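Local coordinates for Sf11-rnase (PDB 1IOO), which cleaves RNA as a secreted stylar endoribonuclease of the T2 family, associated with the gametophytic self-incompatibility by which the plant rejects its own pollen, at residues A[2-7]-A[176-181]; A[61-66]-A[107-112]; A[113-118]-A[168-173]; A[119-124]-A[139-144]. All coordinates share one frame; numbering follows the deposited sequence.

Interaction 1 of 4, residues A[2-7]-A[176-181]; sequences FEYLQL and SMFRCP
Tyr4 turns one side of its ring to two apolar groups of 176-181, Phe178 near CB and Pro181 at the hydroxyl end. The two aromatic planes are almost parallel, 14° apart, but slid so far, with centroids 5.9 Å apart, that the rings barely overlap; the closest touch is Tyr4 CB against Phe178 CD2 at 3.4 Å. The first torsion of Tyr4, 64°, sets CG between the backbone N and the carbonyl carbon and points the phenol toward Pro181. There the Pro181 ring, pointing back toward the tyrosine, meets it on the same side as Phe178, its CG 3.4 Å from Tyr4 OH and its CD 3.6 Å from Tyr4 CZ. A tyrosine suits this place because it is long enough to meet both partners. Over one face of the Phe178 ring sits the carbonyl oxygen of Glu3. Deeper in, Gln6 lays its CG 4.4 Å from Cys180 SG, while its amide oxygen is taken by Lys152. Cys180 is tied to Cys169 on strand 162-170, and Tyr4 also touches Cys169. Glu3 and Tyr4 together pair with Asp37 of strand 30-37, a classic beta bulge in the antiparallel sheet of this RNase T2 fold.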
# COMPACT_ATOMS: atom_id res chain seq x y z
N PHE A 2 1.43 -9.44 -16.78
CA PHE A 2 0.33 -8.74 -16.14
C PHE A 2 0.14 -7.35 -16.75
O PHE A 2 0.99 -6.88 -17.50
CB PHE A 2 0.57 -8.67 -14.63
CG PHE A 2 1.83 -7.98 -14.24
CD1 PHE A 2 1.80 -6.66 -13.79
CD2 PHE A 2 3.06 -8.63 -14.32
CE1 PHE A 2 2.96 -6.01 -13.42
CE2 PHE A 2 4.24 -7.98 -13.95
CZ PHE A 2 4.18 -6.66 -13.50
N GLU A 3 -0.96 -6.71 -16.40
CA GLU A 3 -1.30 -5.41 -16.98
C GLU A 3 -0.71 -4.23 -16.22
O GLU A 3 -0.30 -3.25 -16.83
CB GLU A 3 -2.82 -5.27 -17.08
CG GLU A 3 -3.48 -6.39 -17.88
CD GLU A 3 -4.97 -6.20 -18.05
OE1 GLU A 3 -5.66 -5.97 -17.04
OE2 GLU A 3 -5.45 -6.29 -19.20
N TYR A 4 -0.67 -4.31 -14.89
CA TYR A 4 -0.15 -3.18 -14.12
C TYR A 4 0.34 -3.59 -12.74
O TYR A 4 0.09 -4.70 -12.27
CB TYR A 4 -1.24 -2.11 -13.97
CG TYR A 4 -2.44 -2.57 -13.16
CD1 TYR A 4 -2.51 -2.37 -11.79
CD2 TYR A 4 -3.50 -3.25 -13.78
CE1 TYR A 4 -3.59 -2.83 -11.04
CE2 TYR A 4 -4.58 -3.72 -13.04
CZ TYR A 4 -4.63 -3.51 -11.68
OH TYR A 4 -5.68 -4.00 -10.94
N LEU A 5 1.05 -2.67 -12.10
CA LEU A 5 1.52 -2.84 -10.73
C LEU A 5 0.79 -1.88 -9.83
O LEU A 5 0.69 -0.69 -10.14
CB LEU A 5 3.01 -2.53 -10.61
CG LEU A 5 4.08 -3.50 -11.09
CD1 LEU A 5 5.43 -2.82 -10.98
CD2 LEU A 5 4.05 -4.76 -10.23
N GLN A 6 0.25 -2.37 -8.72
CA GLN A 6 -0.43 -1.49 -7.80
C GLN A 6 0.33 -1.36 -6.49
O GLN A 6 0.49 -2.34 -5.76
CB GLN A 6 -1.86 -1.97 -7.50
CG GLN A 6 -2.57 -1.01 -6.54
CD GLN A 6 -3.96 -1.44 -6.15
OE1 GLN A 6 -4.65 -0.73 -5.42
NE2 GLN A 6 -4.39 -2.60 -6.64
N LEU A 7 0.85 -0.17 -6.23
CA LEU A 7 1.49 0.08 -4.95
C LEU A 7 0.42 0.41 -3.93
O LEU A 7 -0.34 1.37 -4.11
CB LEU A 7 2.48 1.25 -5.05
CG LEU A 7 3.14 1.65 -3.72
CD1 LEU A 7 4.17 0.60 -3.32
CD2 LEU A 7 3.81 3.01 -3.87
N SER A 176 6.17 4.15 -16.00
CA SER A 176 5.09 5.10 -16.25
C SER A 176 3.89 4.85 -15.33
O SER A 176 3.78 3.79 -14.71
CB SER A 176 4.61 4.99 -17.70
OG SER A 176 5.68 5.16 -18.61
N MET A 177 3.00 5.83 -15.25
CA MET A 177 1.81 5.71 -14.42
C MET A 177 0.72 4.94 -15.16
O MET A 177 0.74 4.81 -16.38
CB MET A 177 1.28 7.10 -14.04
CG MET A 177 2.28 7.92 -13.25
SD MET A 177 2.84 7.05 -11.77
CE MET A 177 3.29 8.40 -10.73
N PHE A 178 -0.24 4.42 -14.39
CA PHE A 178 -1.35 3.66 -14.96
C PHE A 178 -2.61 3.85 -14.12
O PHE A 178 -2.53 4.03 -12.90
CB PHE A 178 -0.99 2.17 -15.01
CG PHE A 178 -1.81 1.37 -15.99
CD1 PHE A 178 -1.58 1.48 -17.36
CD2 PHE A 178 -2.82 0.52 -15.54
CE1 PHE A 178 -2.34 0.76 -18.28
CE2 PHE A 178 -3.59 -0.21 -16.45
CZ PHE A 178 -3.35 -0.09 -17.82
N ARG A 179 -3.76 3.82 -14.77
CA ARG A 179 -5.04 4.01 -14.10
C ARG A 179 -5.41 2.79 -13.26
O ARG A 179 -5.52 1.68 -13.77
CB ARG A 179 -6.15 4.27 -15.12
CG ARG A 179 -7.45 4.80 -14.52
CD ARG A 179 -8.57 4.95 -15.56
NE ARG A 179 -9.07 3.67 -16.05
CZ ARG A 179 -8.80 3.18 -17.26
NH1 ARG A 179 -8.04 3.86 -18.11
NH2 ARG A 179 -9.29 2.00 -17.62
N CYS A 180 -5.60 3.00 -11.96
CA CYS A 180 -5.98 1.92 -11.07
C CYS A 180 -7.46 1.61 -11.17
O CYS A 180 -8.28 2.52 -11.33
CB CYS A 180 -5.78 2.31 -9.61
SG CYS A 180 -4.12 2.35 -8.91
N PRO A 181 -7.83 0.33 -11.11
CA PRO A 181 -9.26 0.06 -11.17
C PRO A 181 -9.87 0.64 -9.90
O PRO A 181 -9.22 0.66 -8.85
CB PRO A 181 -9.32 -1.47 -11.20
CG PRO A 181 -8.06 -1.84 -11.93
CD PRO A 181 -7.04 -0.90 -11.31

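Interaction 2 of 4, residues A[61-66]-A[107-112]; sequences NDLDKH and LALRLK. With NAG (2-acetamido-2-deoxy-beta-D-glucopyranose), chain C.
Leu109 fits against three residues of helix 61-66, and Lys112, one turn later, continues the contact toward the glycan. The helix axes cross at 51° and come no closer than 11.0 Å, a separation that side chains must bridge. From CB, Leu109 runs to CG, which lies anti to the carbonyl carbon (chi1 -70°) and is met by Leu63 CD2 at 4.0 Å. Its two methyls then part. CD1 rests on Asp62 CB at 3.9 Å and also nears Leu63 CD2, so the aspartate lends only its methylene here, its carboxylate being paired with Lys58. CD2 is pressed more closely on His66, 3.5 Å from its CB, and approaches the ring obliquely near ND1. A branched leucine suits the place because its forked end serves partners on successive turns of the facing helix. The imidazole makes a weak bond within its own helix, from His66 ND1 to the carbonyl oxygen of Asp62, 3.1 Å long and bent to 130°, and Lys65 CD covers part of one face. Lys112 comes across at about a right angle to His66; its chain bends at chi2, and its CE lies 3.9 Å from His66 CB. Its NZ is modelled with a hydrogen bond to O6 of the chain C N-acetylglucosamine, though the position of the amine is doubtful. Across the two helices, then, cohesion is apolar, with no hydrogen bond joining them, while the lysine gives its aliphatic length to the packing and probably turns its polar end to the sugar.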
# COMPACT_ATOMS: atom_id res chain seq x y z
N ASN A 61 16.65 -2.92 7.58
CA ASN A 61 16.30 -1.69 8.28
C ASN A 61 15.35 -0.84 7.45
O ASN A 61 14.43 -0.22 7.99
CB ASN A 61 17.54 -0.86 8.62
CG ASN A 61 18.37 -1.49 9.71
OD1 ASN A 61 17.84 -2.05 10.67
ND2 ASN A 61 19.69 -1.39 9.58
N ASP A 62 15.57 -0.80 6.14
CA ASP A 62 14.72 -0.01 5.26
C ASP A 62 13.30 -0.56 5.23
O ASP A 62 12.34 0.20 5.31
CB ASP A 62 15.28 0.01 3.83
CG ASP A 62 16.52 0.88 3.68
OD1 ASP A 62 16.75 1.76 4.53
OD2 ASP A 62 17.25 0.70 2.68
N LEU A 63 13.18 -1.88 5.14
CA LEU A 63 11.86 -2.50 5.08
C LEU A 63 11.13 -2.40 6.41
O LEU A 63 9.92 -2.20 6.43
CB LEU A 63 11.98 -3.96 4.65
CG LEU A 63 12.33 -4.14 3.17
CD1 LEU A 63 12.65 -5.60 2.89
CD2 LEU A 63 11.18 -3.64 2.30
N ASP A 64 11.85 -2.55 7.52
CA ASP A 64 11.19 -2.47 8.82
C ASP A 64 10.54 -1.11 9.02
O ASP A 64 9.53 -0.99 9.72
CB ASP A 64 12.14 -2.76 9.97
CG ASP A 64 11.42 -2.79 11.30
OD1 ASP A 64 11.61 -1.87 12.12
OD2 ASP A 64 10.63 -3.73 11.51
N LYS A 65 11.12 -0.08 8.42
CA LYS A 65 10.58 1.25 8.54
C LYS A 65 9.49 1.52 7.49
O LYS A 65 8.35 1.84 7.83
CB LYS A 65 11.68 2.31 8.39
CG LYS A 65 11.15 3.74 8.40
CD LYS A 65 12.26 4.76 8.16
CE LYS A 65 11.68 6.17 8.11
NZ LYS A 65 12.72 7.20 7.86
N HIS A 66 9.84 1.35 6.22
CA HIS A 66 8.93 1.70 5.12
C HIS A 66 7.85 0.65 4.86
O HIS A 66 6.80 0.98 4.32
CB HIS A 66 9.74 1.96 3.86
CG HIS A 66 10.64 3.15 3.98
ND1 HIS A 66 12.02 3.04 4.09
CD2 HIS A 66 10.36 4.47 4.09
CE1 HIS A 66 12.53 4.24 4.26
NE2 HIS A 66 11.55 5.13 4.26
N LEU A 107 12.04 -2.12 -5.59
CA LEU A 107 11.10 -1.32 -6.36
C LEU A 107 10.03 -0.74 -5.45
O LEU A 107 9.68 0.44 -5.55
CB LEU A 107 10.43 -2.15 -7.45
CG LEU A 107 9.35 -1.40 -8.26
CD1 LEU A 107 9.98 -0.19 -8.94
CD2 LEU A 107 8.72 -2.32 -9.29
N ALA A 108 9.49 -1.57 -4.55
CA ALA A 108 8.48 -1.12 -3.61
C ALA A 108 8.99 0.09 -2.82
O ALA A 108 8.29 1.08 -2.66
CB ALA A 108 8.10 -2.25 -2.67
N LEU A 109 10.23 0.00 -2.36
CA LEU A 109 10.83 1.09 -1.60
C LEU A 109 11.00 2.34 -2.47
O LEU A 109 10.73 3.46 -2.02
CB LEU A 109 12.19 0.66 -1.03
CG LEU A 109 12.12 -0.38 0.11
CD1 LEU A 109 13.51 -0.89 0.45
CD2 LEU A 109 11.48 0.27 1.33
N ARG A 110 11.43 2.14 -3.71
CA ARG A 110 11.62 3.25 -4.64
C ARG A 110 10.31 3.96 -4.93
O ARG A 110 10.24 5.19 -4.90
CB ARG A 110 12.22 2.74 -5.96
CG ARG A 110 12.48 3.83 -6.99
CD ARG A 110 13.22 3.28 -8.21
NE ARG A 110 12.33 2.64 -9.18
CZ ARG A 110 11.50 3.30 -9.98
NH1 ARG A 110 11.43 4.63 -9.92
NH2 ARG A 110 10.74 2.64 -10.85
N LEU A 111 9.26 3.19 -5.21
CA LEU A 111 7.96 3.78 -5.51
C LEU A 111 7.39 4.51 -4.30
O LEU A 111 6.79 5.57 -4.44
CB LEU A 111 6.99 2.70 -5.99
CG LEU A 111 7.42 2.02 -7.29
CD1 LEU A 111 6.37 1.01 -7.73
CD2 LEU A 111 7.62 3.06 -8.38
N LYS A 112 7.58 3.94 -3.11
CA LYS A 112 7.11 4.57 -1.89
C LYS A 112 7.80 5.93 -1.68
O LYS A 112 7.17 6.91 -1.30
CB LYS A 112 7.39 3.64 -0.70
CG LYS A 112 6.71 4.01 0.62
CD LYS A 112 7.64 4.76 1.55
CE LYS A 112 7.08 4.73 2.97
NZ LYS A 112 7.86 5.57 3.92
C1 NAG C . 6.59 10.21 5.04
C2 NAG C . 7.70 11.17 5.48
C3 NAG C . 8.32 11.88 4.27
C4 NAG C . 8.80 10.83 3.28
C5 NAG C . 7.62 9.95 2.88
C6 NAG C . 8.03 8.86 1.91
C7 NAG C . 7.93 12.61 7.40
C8 NAG C . 7.46 13.87 8.10
N2 NAG C . 7.18 12.16 6.41
O3 NAG C . 9.41 12.68 4.70
O4 NAG C . 9.36 11.48 2.12
O5 NAG C . 7.08 9.29 4.04
O6 NAG C . 8.90 7.92 2.53
O7 NAG C . 8.98 12.07 7.76

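Interaction 3 of 4, residues A[113-118]-A[168-173]; sequences DKFDLL and ICFTPN. With NAG (2-acetamido-2-deoxy-beta-D-glucopyranose), chain B; MAN (alpha-D-mannopyranose), chain D; NAG (2-acetamido-2-deoxy-beta-D-glucopyranose), chain C.
With CG anti to the carbonyl carbon (chi1 -52°), Phe115 sends its ring toward the strand, and Ile168, whose CG1 takes the same position (chi1 -62°), extends its CD1 to meet it. This methyl stands over the middle of the Phe115 ring, 3.8 Å from the centroid and only 8° off the normal, a CH-pi contact. Ile168 CG2 touches the rim at Phe115 CZ, so both branches of the isoleucine are used. Phe170, pointing toward Phe115 from the strand, meets it edge to edge, its CZ lying 3.7 Å from Phe115 CE1. The other face of Phe115 is partly covered by Lys114 CB. Large apolar residues suit this buried interface, where the turn linking helix 101-113 to helix 117-123 packs on strand 162-170 of the antiparallel sheet of the RNase T2 fold. Leu117 adds a looser touch, CD2 to Ile168 CD1, and Lys114 folds at chi3 and chi4 to bring CE near the edge of Phe170.

Asp116 caps helix 117-123, its OD1 accepting from the backbone N of Arg119. The outer side of the turn carries sugars that are part of the glycan N-linked to Asn28. Asp113 O accepts a bond from O3 of the mannose and a second from N2 of the chain B N-acetylglucosamine. Asp113 OD2 takes the mannose O4 at 2.7 Å.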
# COMPACT_ATOMS: atom_id res chain seq x y z
N ASP A 113 9.10 5.95 -1.96
CA ASP A 113 9.91 7.15 -1.78
C ASP A 113 9.50 8.26 -2.75
O ASP A 113 9.83 9.43 -2.55
CB ASP A 113 11.38 6.80 -1.99
CG ASP A 113 12.30 7.92 -1.59
OD1 ASP A 113 12.24 8.34 -0.41
OD2 ASP A 113 13.09 8.38 -2.44
N LYS A 114 8.79 7.89 -3.81
CA LYS A 114 8.34 8.86 -4.80
C LYS A 114 7.22 9.73 -4.27
O LYS A 114 6.94 10.79 -4.83
CB LYS A 114 7.81 8.14 -6.05
CG LYS A 114 8.86 7.72 -7.06
CD LYS A 114 8.22 6.94 -8.21
CE LYS A 114 7.10 7.71 -8.89
NZ LYS A 114 7.56 8.94 -9.61
N PHE A 115 6.59 9.30 -3.18
CA PHE A 115 5.45 10.04 -2.68
C PHE A 115 5.57 10.44 -1.22
O PHE A 115 6.30 9.84 -0.43
CB PHE A 115 4.16 9.22 -2.81
CG PHE A 115 3.91 8.69 -4.19
CD1 PHE A 115 4.20 7.36 -4.50
CD2 PHE A 115 3.42 9.51 -5.19
CE1 PHE A 115 4.00 6.86 -5.79
CE2 PHE A 115 3.21 9.03 -6.48
CZ PHE A 115 3.50 7.71 -6.79
N ASP A 116 4.85 11.51 -0.92
CA ASP A 116 4.63 11.99 0.42
C ASP A 116 3.17 12.40 0.49
O ASP A 116 2.84 13.58 0.47
CB ASP A 116 5.52 13.19 0.76
CG ASP A 116 5.46 13.56 2.23
OD1 ASP A 116 4.53 13.08 2.93
OD2 ASP A 116 6.32 14.34 2.69
N LEU A 117 2.31 11.38 0.44
CA LEU A 117 0.87 11.58 0.39
C LEU A 117 0.35 12.37 1.57
O LEU A 117 -0.60 13.13 1.43
CB LEU A 117 0.15 10.24 0.27
CG LEU A 117 0.55 9.36 -0.93
CD1 LEU A 117 -0.40 8.18 -1.01
CD2 LEU A 117 0.49 10.16 -2.23
N LEU A 118 0.96 12.19 2.74
CA LEU A 118 0.52 12.95 3.90
C LEU A 118 0.68 14.45 3.65
O LEU A 118 -0.21 15.24 3.96
CB LEU A 118 1.32 12.52 5.14
CG LEU A 118 0.82 13.15 6.44
CD1 LEU A 118 -0.64 12.79 6.68
CD2 LEU A 118 1.68 12.67 7.59
N ILE A 168 -1.76 3.23 -5.87
CA ILE A 168 -1.23 3.96 -7.01
C ILE A 168 -0.67 2.96 -8.01
O ILE A 168 0.15 2.12 -7.64
CB ILE A 168 -0.15 4.98 -6.55
CG1 ILE A 168 -0.79 6.01 -5.62
CG2 ILE A 168 0.46 5.68 -7.76
CD1 ILE A 168 0.17 7.03 -5.03
N CYS A 169 -1.13 3.05 -9.25
CA CYS A 169 -0.75 2.06 -10.26
C CYS A 169 0.30 2.55 -11.23
O CYS A 169 0.40 3.74 -11.53
CB CYS A 169 -2.03 1.58 -10.98
SG CYS A 169 -3.11 0.79 -9.74
N PHE A 170 1.10 1.60 -11.70
CA PHE A 170 2.19 1.85 -12.63
C PHE A 170 2.20 0.80 -13.72
O PHE A 170 1.58 -0.26 -13.59
CB PHE A 170 3.55 1.73 -11.92
CG PHE A 170 3.73 2.68 -10.77
CD1 PHE A 170 3.18 2.41 -9.52
CD2 PHE A 170 4.47 3.84 -10.94
CE1 PHE A 170 3.36 3.30 -8.46
CE2 PHE A 170 4.65 4.74 -9.89
CZ PHE A 170 4.10 4.46 -8.65
N THR A 171 2.90 1.08 -14.81
CA THR A 171 3.05 0.08 -15.84
C THR A 171 3.91 -1.06 -15.30
O THR A 171 4.63 -0.88 -14.32
CB THR A 171 3.71 0.68 -17.10
OG1 THR A 171 4.89 1.39 -16.73
CG2 THR A 171 2.73 1.63 -17.79
N PRO A 172 3.84 -2.26 -15.91
CA PRO A 172 4.63 -3.41 -15.45
C PRO A 172 6.11 -3.12 -15.21
O PRO A 172 6.71 -3.67 -14.28
CB PRO A 172 4.38 -4.44 -16.54
CG PRO A 172 2.95 -4.17 -16.89
CD PRO A 172 2.93 -2.66 -17.00
N ASN A 173 6.70 -2.26 -16.04
CA ASN A 173 8.12 -1.92 -15.90
C ASN A 173 8.33 -0.80 -14.88
O ASN A 173 9.47 -0.41 -14.59
CB ASN A 173 8.71 -1.52 -17.26
CG ASN A 173 7.92 -0.43 -17.95
OD1 ASN A 173 6.96 0.10 -17.38
ND2 ASN A 173 8.31 -0.08 -19.17
C1 NAG B . 10.61 11.04 1.70
C2 NAG B . 11.05 11.90 0.53
C3 NAG B . 12.48 11.54 0.11
C4 NAG B . 13.44 11.58 1.32
C5 NAG B . 12.86 10.74 2.46
C6 NAG B . 13.68 10.82 3.74
C7 NAG B . 9.34 12.73 -0.95
C8 NAG B . 8.32 12.43 -2.04
N2 NAG B . 10.14 11.73 -0.58
O3 NAG B . 12.92 12.46 -0.88
O4 NAG B . 14.74 11.05 0.96
O5 NAG B . 11.53 11.19 2.79
O6 NAG B . 13.67 12.14 4.27
O7 NAG B . 9.39 13.85 -0.45
C1 MAN D . 14.22 12.82 -4.63
C2 MAN D . 12.69 12.89 -4.64
C3 MAN D . 12.10 11.52 -4.30
C4 MAN D . 12.65 10.45 -5.24
C5 MAN D . 14.18 10.46 -5.19
C6 MAN D . 14.81 9.49 -6.17
O2 MAN D . 12.24 13.30 -5.93
O3 MAN D . 10.68 11.57 -4.39
O4 MAN D . 12.16 9.17 -4.86
O5 MAN D . 14.67 11.78 -5.50
O6 MAN D . 14.91 10.06 -7.47
C1 NAG C . 6.59 10.21 5.04
C2 NAG C . 7.70 11.17 5.48
C3 NAG C . 8.32 11.88 4.27
C4 NAG C . 8.80 10.83 3.28
C5 NAG C . 7.62 9.95 2.88
C6 NAG C . 8.03 8.86 1.91
C7 NAG C . 7.93 12.61 7.40
C8 NAG C . 7.46 13.87 8.10
N2 NAG C . 7.18 12.16 6.41
O3 NAG C . 9.41 12.68 4.70
O4 NAG C . 9.36 11.48 2.12
O5 NAG C . 7.08 9.29 4.04
O6 NAG C . 8.90 7.92 2.53
O7 NAG C . 8.98 12.07 7.76

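Interaction 4 of 4, residues A[119-124]-A[139-144]; sequences RTLQTH and DAIKTV
Ala140 lies under the imidazole of His124 in a CH-pi contact: Ala140 CA stands 3.7 Å from the ring centroid, 7° off the normal, and its CB is 3.5 Å from His124 CG. A residue with one methyl suits the spot because the helices come close here, with CA atoms of Leu121 and Ala140 6.0 Å apart. Apolar packing continues inward: Leu121 CD2 reaches Ala140 CB at 3.9 Å and Ile141 CD1 at 4.0 Å, two branched chains crossing at a slant. Of mixed character is Thr120, whose CG2, anti to the backbone N (chi1 of OG1 -64°), sits 3.4 Å from Ala140 O, while its OG1 meets Val144 CG1 tip to tip. No hydrogen bond passes between the two segments. Thr143 OG1 donates to Ala140 O at 2.6 Å, in the carbonyl plane, so this hydroxyl is satisfied by its own backbone as its CG2 leans on His124. Thr120 OG1 likewise bonds weakly to Asp116 O. The two axes approach to 9.1 Å, with their directions 125° apart, and Leu117, from the first turn of helix 117-123, packs on Ile141 and Val144, with Phe115 touching Val144 beside strand 162-170.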
# COMPACT_ATOMS: atom_id res chain seq x y z
N ARG A 119 1.82 14.82 3.07
CA ARG A 119 2.09 16.22 2.76
C ARG A 119 1.19 16.71 1.61
O ARG A 119 0.67 17.82 1.64
CB ARG A 119 3.57 16.39 2.40
CG ARG A 119 3.98 17.80 1.96
CD ARG A 119 3.70 18.85 3.01
NE ARG A 119 4.23 20.15 2.59
CZ ARG A 119 3.87 21.32 3.13
NH1 ARG A 119 2.99 21.36 4.12
NH2 ARG A 119 4.40 22.45 2.67
N THR A 120 1.01 15.86 0.60
CA THR A 120 0.15 16.21 -0.52
C THR A 120 -1.28 16.47 -0.05
O THR A 120 -1.92 17.43 -0.47
CB THR A 120 0.15 15.09 -1.59
OG1 THR A 120 1.47 14.98 -2.14
CG2 THR A 120 -0.84 15.41 -2.70
N LEU A 121 -1.77 15.62 0.84
CA LEU A 121 -3.10 15.81 1.37
C LEU A 121 -3.16 17.12 2.17
O LEU A 121 -4.10 17.90 2.03
CB LEU A 121 -3.49 14.61 2.24
CG LEU A 121 -3.81 13.35 1.42
CD1 LEU A 121 -3.86 12.12 2.32
CD2 LEU A 121 -5.13 13.55 0.68
N GLN A 122 -2.13 17.37 2.96
CA GLN A 122 -2.08 18.57 3.78
C GLN A 122 -2.14 19.85 2.94
O GLN A 122 -2.85 20.79 3.29
CB GLN A 122 -0.81 18.58 4.65
CG GLN A 122 -0.66 19.88 5.44
CD GLN A 122 0.60 19.90 6.29
OE1 GLN A 122 1.68 19.53 5.83
NE2 GLN A 122 0.46 20.34 7.53
N THR A 123 -1.41 19.87 1.82
CA THR A 123 -1.41 21.05 0.95
C THR A 123 -2.76 21.23 0.26
O THR A 123 -3.03 22.27 -0.34
CB THR A 123 -0.27 21.00 -0.09
OG1 THR A 123 -0.42 19.86 -0.95
CG2 THR A 123 1.07 20.92 0.62
N HIS A 124 -3.60 20.20 0.33
CA HIS A 124 -4.95 20.26 -0.21
C HIS A 124 -5.96 20.46 0.93
O HIS A 124 -7.17 20.29 0.76
CB HIS A 124 -5.27 18.97 -0.98
CG HIS A 124 -4.59 18.88 -2.31
ND1 HIS A 124 -5.22 19.20 -3.50
CD2 HIS A 124 -3.33 18.51 -2.65
CE1 HIS A 124 -4.38 19.02 -4.50
NE2 HIS A 124 -3.23 18.60 -4.01
N ASP A 139 -8.99 13.70 -5.75
CA ASP A 139 -8.38 14.78 -6.52
C ASP A 139 -6.97 15.12 -6.00
O ASP A 139 -6.04 15.31 -6.78
CB ASP A 139 -9.25 16.04 -6.47
CG ASP A 139 -10.50 15.92 -7.33
OD1 ASP A 139 -10.59 14.98 -8.15
OD2 ASP A 139 -11.39 16.79 -7.20
N ALA A 140 -6.83 15.19 -4.68
CA ALA A 140 -5.54 15.51 -4.08
C ALA A 140 -4.47 14.48 -4.46
O ALA A 140 -3.36 14.83 -4.87
CB ALA A 140 -5.68 15.60 -2.57
N ILE A 141 -4.81 13.20 -4.35
CA ILE A 141 -3.87 12.14 -4.67
C ILE A 141 -3.53 12.11 -6.16
O ILE A 141 -2.39 11.89 -6.54
CB ILE A 141 -4.41 10.77 -4.22
CG1 ILE A 141 -4.64 10.77 -2.70
CG2 ILE A 141 -3.45 9.65 -4.61
CD1 ILE A 141 -3.39 11.07 -1.87
N LYS A 142 -4.53 12.36 -7.01
CA LYS A 142 -4.29 12.31 -8.45
C LYS A 142 -3.28 13.36 -8.90
O LYS A 142 -2.69 13.23 -9.98
CB LYS A 142 -5.60 12.47 -9.23
CG LYS A 142 -5.45 12.08 -10.70
CD LYS A 142 -6.78 12.04 -11.41
CE LYS A 142 -6.62 11.62 -12.86
NZ LYS A 142 -7.94 11.56 -13.53
N THR A 143 -3.06 14.39 -8.10
CA THR A 143 -2.08 15.41 -8.48
C THR A 143 -0.68 14.82 -8.54
O THR A 143 0.20 15.37 -9.21
CB THR A 143 -2.06 16.63 -7.53
OG1 THR A 143 -1.68 16.24 -6.20
CG2 THR A 143 -3.43 17.30 -7.51
N VAL A 144 -0.46 13.71 -7.84
CA VAL A 144 0.85 13.07 -7.84
C VAL A 144 0.81 11.70 -8.52
O VAL A 144 1.82 11.23 -9.05
CB VAL A 144 1.44 12.93 -6.41
CG1 VAL A 144 1.70 14.31 -5.82
CG2 VAL A 144 0.49 12.14 -5.53

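Overall arrangement
From the N terminus, 2-7 enters the central sheet and meets 176-181 only near the end of the chain, so interaction 1 closes a long loop that encloses the other three. Within it, interaction 2 closes first, joining helix 57-66 to helix 101-113. Interaction 3 follows in series, and interaction 4 lies within its loop. No loops cross. Leu5 and Leu7 of interaction 1 pack on Leu107 and Leu111 of interaction 2, and Leu7 N probably bonds to Ile168 O of interaction 3. Leu111 touches Phe170, linking interactions 2 and 3, and Phe115 CE2 meets Val144 O between interactions 3 and 4. Strands 4-10 and 162-170 are thereby tied to helices 101-113, 117-123 and 134-145.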